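DyP2 (Amycolatopsis sp. ATCC 39116, PDB 4G2C) probably catalyses the peroxide-dependent oxidation of dyes, lignin-related compounds and manganese as a haem-containing dye-decolourising peroxidase. Local coordinates at residues L282-D293 against A466-V474. Residues are numbered along the deposited sequence; the frame is centred on the assembly and turned at random.
Sequences LFKEAERDLAHD and ATDPIPQAV. With MN (manganese (II) ion), chain D; ACT (acetate ion), chain Y.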
loop_
_atom_site.group_PDB
_atom_site.type_symbol
_atom_site.label_atom_id
_atom_site.label_comp_id
_atom_site.label_asym_id
_atom_site.label_seq_id
_atom_site.Cartn_x
_atom_site.Cartn_y
_atom_site.Cartn_z
ATOM N N LEU A 282 -3.153 21.337 -5.315
ATOM C CA LEU A 282 -4.297 21.219 -6.198
ATOM C C LEU A 282 -5.408 20.420 -5.511
ATOM O O LEU A 282 -6.609 20.677 -5.712
ATOM C CB LEU A 282 -3.864 20.540 -7.489
ATOM C CG LEU A 282 -4.889 20.219 -8.562
ATOM C CD1 LEU A 282 -5.557 21.466 -9.085
ATOM C CD2 LEU A 282 -4.171 19.485 -9.682
ATOM N N PHE A 283 -5.000 19.451 -4.697
ATOM C CA PHE A 283 -5.966 18.618 -3.982
ATOM C C PHE A 283 -6.745 19.451 -2.970
ATOM O O PHE A 283 -7.951 19.268 -2.812
ATOM C CB PHE A 283 -5.285 17.404 -3.304
ATOM C CG PHE A 283 -6.255 16.375 -2.801
ATOM C CD1 PHE A 283 -6.756 15.400 -3.653
ATOM C CD2 PHE A 283 -6.701 16.405 -1.486
ATOM C CE1 PHE A 283 -7.670 14.464 -3.196
ATOM C CE2 PHE A 283 -7.605 15.472 -1.027
ATOM C CZ PHE A 283 -8.090 14.501 -1.883
ATOM N N LYS A 284 -6.054 20.368 -2.293
ATOM C CA LYS A 284 -6.709 21.261 -1.338
ATOM C C LYS A 284 -7.583 22.303 -2.032
ATOM O O LYS A 284 -8.578 22.747 -1.471
ATOM C CB LYS A 284 -5.696 21.951 -0.428
ATOM C CG LYS A 284 -5.029 21.029 0.545
ATOM C CD LYS A 284 -6.050 20.186 1.312
ATOM C CE LYS A 284 -5.348 19.296 2.330
ATOM N NZ LYS A 284 -6.254 18.317 2.978
ATOM N N GLU A 285 -7.212 22.693 -3.244
ATOM C CA GLU A 285 -8.023 23.625 -3.999
ATOM C C GLU A 285 -9.276 22.873 -4.381
ATOM O O GLU A 285 -10.395 23.402 -4.328
ATOM C CB GLU A 285 -7.294 24.109 -5.262
ATOM C CG GLU A 285 -6.167 25.094 -5.001
ATOM C CD GLU A 285 -5.455 25.525 -6.280
ATOM O OE1 GLU A 285 -5.297 24.685 -7.194
ATOM O OE2 GLU A 285 -5.065 26.708 -6.378
ATOM N N ALA A 286 -9.078 21.624 -4.772
ATOM C CA ALA A 286 -10.194 20.775 -5.140
ATOM C C ALA A 286 -11.143 20.606 -3.970
ATOM O O ALA A 286 -12.345 20.680 -4.166
ATOM C CB ALA A 286 -9.715 19.419 -5.669
ATOM N N GLU A 287 -10.617 20.380 -2.763
ATOM C CA GLU A 287 -11.485 20.297 -1.573
ATOM C C GLU A 287 -12.289 21.586 -1.468
ATOM O O GLU A 287 -13.511 21.558 -1.273
ATOM C CB GLU A 287 -10.704 20.085 -0.260
ATOM C CG GLU A 287 -9.899 18.785 -0.151
ATOM C CD GLU A 287 -9.294 18.539 1.247
ATOM O OE1 GLU A 287 -8.364 17.698 1.337
ATOM O OE2 GLU A 287 -9.743 19.159 2.256
ATOM N N ARG A 288 -11.597 22.719 -1.598
ATOM C CA ARG A 288 -12.247 24.020 -1.477
ATOM C C ARG A 288 -13.378 24.192 -2.496
ATOM O O ARG A 288 -14.496 24.538 -2.131
ATOM C CB ARG A 288 -11.231 25.153 -1.624
ATOM C CG ARG A 288 -11.847 26.546 -1.535
ATOM C CD ARG A 288 -10.944 27.578 -2.194
ATOM N NE ARG A 288 -10.707 27.261 -3.604
ATOM C CZ ARG A 288 -9.540 27.442 -4.226
ATOM N NH1 ARG A 288 -8.501 27.940 -3.562
ATOM N NH2 ARG A 288 -9.410 27.127 -5.512
ATOM N N ASP A 289 -13.070 23.947 -3.766
ATOM C CA ASP A 289 -14.028 24.133 -4.843
ATOM C C ASP A 289 -15.256 23.220 -4.734
ATOM O O ASP A 289 -16.371 23.647 -5.047
ATOM C CB ASP A 289 -13.359 23.954 -6.214
ATOM C CG ASP A 289 -12.281 25.005 -6.491
ATOM O OD1 ASP A 289 -12.254 26.059 -5.811
ATOM O OD2 ASP A 289 -11.452 24.769 -7.396
ATOM N N LEU A 290 -15.056 21.970 -4.314
ATOM C CA LEU A 290 -16.184 21.048 -4.149
ATOM C C LEU A 290 -17.082 21.529 -3.017
ATOM O O LEU A 290 -18.309 21.511 -3.141
ATOM C CB LEU A 290 -15.712 19.602 -3.890
ATOM C CG LEU A 290 -16.772 18.547 -3.525
ATOM C CD1 LEU A 290 -17.829 18.379 -4.616
ATOM C CD2 LEU A 290 -16.143 17.193 -3.212
ATOM N N ALA A 291 -16.473 21.968 -1.918
ATOM C CA ALA A 291 -17.246 22.497 -0.798
ATOM C C ALA A 291 -18.102 23.666 -1.280
ATOM O O ALA A 291 -19.307 23.708 -1.045
ATOM C CB ALA A 291 -16.329 22.936 0.354
ATOM N N HIS A 292 -17.470 24.612 -1.963
ATOM C CA HIS A 292 -18.200 25.760 -2.483
ATOM C C HIS A 292 -19.324 25.325 -3.411
ATOM O O HIS A 292 -20.445 25.832 -3.314
ATOM C CB HIS A 292 -17.263 26.731 -3.208
ATOM C CG HIS A 292 -17.957 27.949 -3.730
ATOM N ND1 HIS A 292 -18.377 28.066 -5.038
ATOM C CD2 HIS A 292 -18.316 29.101 -3.116
ATOM C CE1 HIS A 292 -18.960 29.239 -5.209
ATOM N NE2 HIS A 292 -18.937 29.885 -4.056
ATOM N N ASP A 293 -19.015 24.387 -4.306
ATOM C CA ASP A 293 -19.992 23.833 -5.240
ATOM C C ASP A 293 -21.216 23.261 -4.515
ATOM O O ASP A 293 -22.356 23.435 -4.954
ATOM C CB ASP A 293 -19.347 22.708 -6.054
ATOM C CG ASP A 293 -18.892 23.152 -7.436
ATOM O OD1 ASP A 293 -19.051 24.347 -7.788
ATOM O OD2 ASP A 293 -18.358 22.285 -8.172
ATOM N N ALA A 466 -21.461 18.210 -9.276
ATOM C CA ALA A 466 -20.406 19.215 -9.251
ATOM C C ALA A 466 -20.290 19.869 -10.616
ATOM O O ALA A 466 -20.674 19.286 -11.630
ATOM C CB ALA A 466 -19.063 18.587 -8.838
ATOM N N THR A 467 -19.742 21.077 -10.632
ATOM C CA THR A 467 -19.548 21.806 -11.870
ATOM C C THR A 467 -18.374 21.250 -12.688
ATOM O O THR A 467 -18.343 21.386 -13.910
ATOM C CB THR A 467 -19.316 23.308 -11.593
ATOM O OG1 THR A 467 -18.081 23.487 -10.888
ATOM C CG2 THR A 467 -20.455 23.870 -10.759
ATOM N N ASP A 468 -17.409 20.629 -12.017
ATOM C CA ASP A 468 -16.252 20.055 -12.711
ATOM C C ASP A 468 -15.837 18.705 -12.128
ATOM O O ASP A 468 -16.193 18.357 -11.002
ATOM C CB ASP A 468 -15.029 20.999 -12.672
ATOM C CG ASP A 468 -15.218 22.284 -13.502
ATOM O OD1 ASP A 468 -15.314 22.203 -14.753
ATOM O OD2 ASP A 468 -15.229 23.380 -12.898
ATOM N N PRO A 469 -15.059 17.943 -12.903
ATOM C CA PRO A 469 -14.411 16.736 -12.384
ATOM C C PRO A 469 -13.371 17.130 -11.349
ATOM O O PRO A 469 -12.795 18.201 -11.464
ATOM C CB PRO A 469 -13.726 16.148 -13.626
ATOM C CG PRO A 469 -13.563 17.314 -14.570
ATOM C CD PRO A 469 -14.740 18.190 -14.325
ATOM N N ILE A 470 -13.150 16.302 -10.339
ATOM C CA ILE A 470 -12.041 16.541 -9.439
ATOM C C ILE A 470 -10.750 16.391 -10.242
ATOM O O ILE A 470 -10.553 15.399 -10.937
ATOM C CB ILE A 470 -12.026 15.552 -8.275
ATOM C CG1 ILE A 470 -13.418 15.458 -7.630
ATOM C CG2 ILE A 470 -10.959 15.944 -7.263
ATOM C CD1 ILE A 470 -13.905 16.734 -6.972
ATOM N N PRO A 471 -9.872 17.400 -10.174
ATOM C CA PRO A 471 -8.632 17.315 -10.952
ATOM C C PRO A 471 -7.742 16.188 -10.419
ATOM O O PRO A 471 -7.785 15.917 -9.214
ATOM C CB PRO A 471 -7.981 18.690 -10.718
ATOM C CG PRO A 471 -8.543 19.162 -9.389
ATOM C CD PRO A 471 -9.987 18.673 -9.435
ATOM N N GLN A 472 -6.979 15.537 -11.302
ATOM C CA GLN A 472 -6.048 14.482 -10.907
ATOM C C GLN A 472 -4.834 15.088 -10.204
ATOM O O GLN A 472 -4.038 15.794 -10.830
ATOM C CB GLN A 472 -5.591 13.668 -12.131
ATOM C CG GLN A 472 -4.876 12.354 -11.784
ATOM C CD GLN A 472 -4.206 11.658 -12.992
ATOM O OE1 GLN A 472 -4.805 11.479 -14.061
ATOM N NE2 GLN A 472 -2.959 11.260 -12.807
ATOM N N ALA A 473 -4.690 14.810 -8.908
ATOM C CA ALA A 473 -3.607 15.399 -8.111
ATOM C C ALA A 473 -2.515 14.396 -7.760
ATOM O O ALA A 473 -1.568 14.717 -7.033
ATOM C CB ALA A 473 -4.162 16.061 -6.837
ATOM N N VAL A 474 -2.659 13.176 -8.263
ATOM C CA VAL A 474 -1.659 12.141 -8.043
ATOM C C VAL A 474 -1.058 11.699 -9.372
ATOM O O VAL A 474 -1.782 11.353 -10.312
ATOM C CB VAL A 474 -2.252 10.940 -7.286
ATOM C CG1 VAL A 474 -1.299 9.740 -7.329
ATOM C CG2 VAL A 474 -2.605 11.345 -5.837
HETATM MN MN MN D . -9.782 19.044 4.562
HETATM C C ACT Y . -13.980 12.636 -11.292
HETATM O O ACT Y . -14.553 13.532 -10.591
HETATM O OXT ACT Y . -13.341 11.703 -10.738
HETATM C CH3 ACT Y . -13.990 12.641 -12.781
HETATM O O HOH W 1 -11.157 17.236 5.023
#
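The ring of Phe283 meets Ala473 at its edge, where the alanine CB lies near the ring plane and 3.9 Å from Phe283 CB, while Phe215 stacks on the ring from outside the contact. The carboxylate of Asp293, at the other end of helix 280-293, is approached in two ways through a single oxygen. Thr467 OG1 donates to the syn lone pair of Asp293 OD2 at 3.0 Å, whereas Thr467 N reaches the same OD2 from well above the carboxylate plane at 3.1 Å, in a nearly straight bond (165°). With OG1 set between its backbone N and carbonyl carbon (chi1 66°), Thr467 can offer hydroxyl and amide to one acceptor. Replacing Asp293 by an alanine is likely to leave the Thr467 hydroxyl and amide without this shared acceptor and to weaken the hold of the loop on the C-terminal end of the helix.

The rest of the contact is mainly apolar. The Pro471 ring fits between Leu282 and Ala286, its CG 3.8 Å from Leu282 CD1 and its CD 3.8 Å from Ala286 CB. Ile470 brings CG2 to Ala286 CB at 4.0 Å, and its CD1 looks more loosely at Leu290 CD2, with Leu308 of helix 303-309 touching both Ile470 and Leu290.

Away from the loop, Glu287 binds manganese through OE2 at 2.3 Å, Glu313 being the second protein ligand, and Lys284 salt-bridges Glu287 OE1. The 466-474 loop packs on the side of the helix away from Glu287 and runs on into strand 474-484, whose Val474 touches the haem, so that in this DyP-type peroxidase the contact joins the manganese-binding helix to a loop leading into the haem pocket.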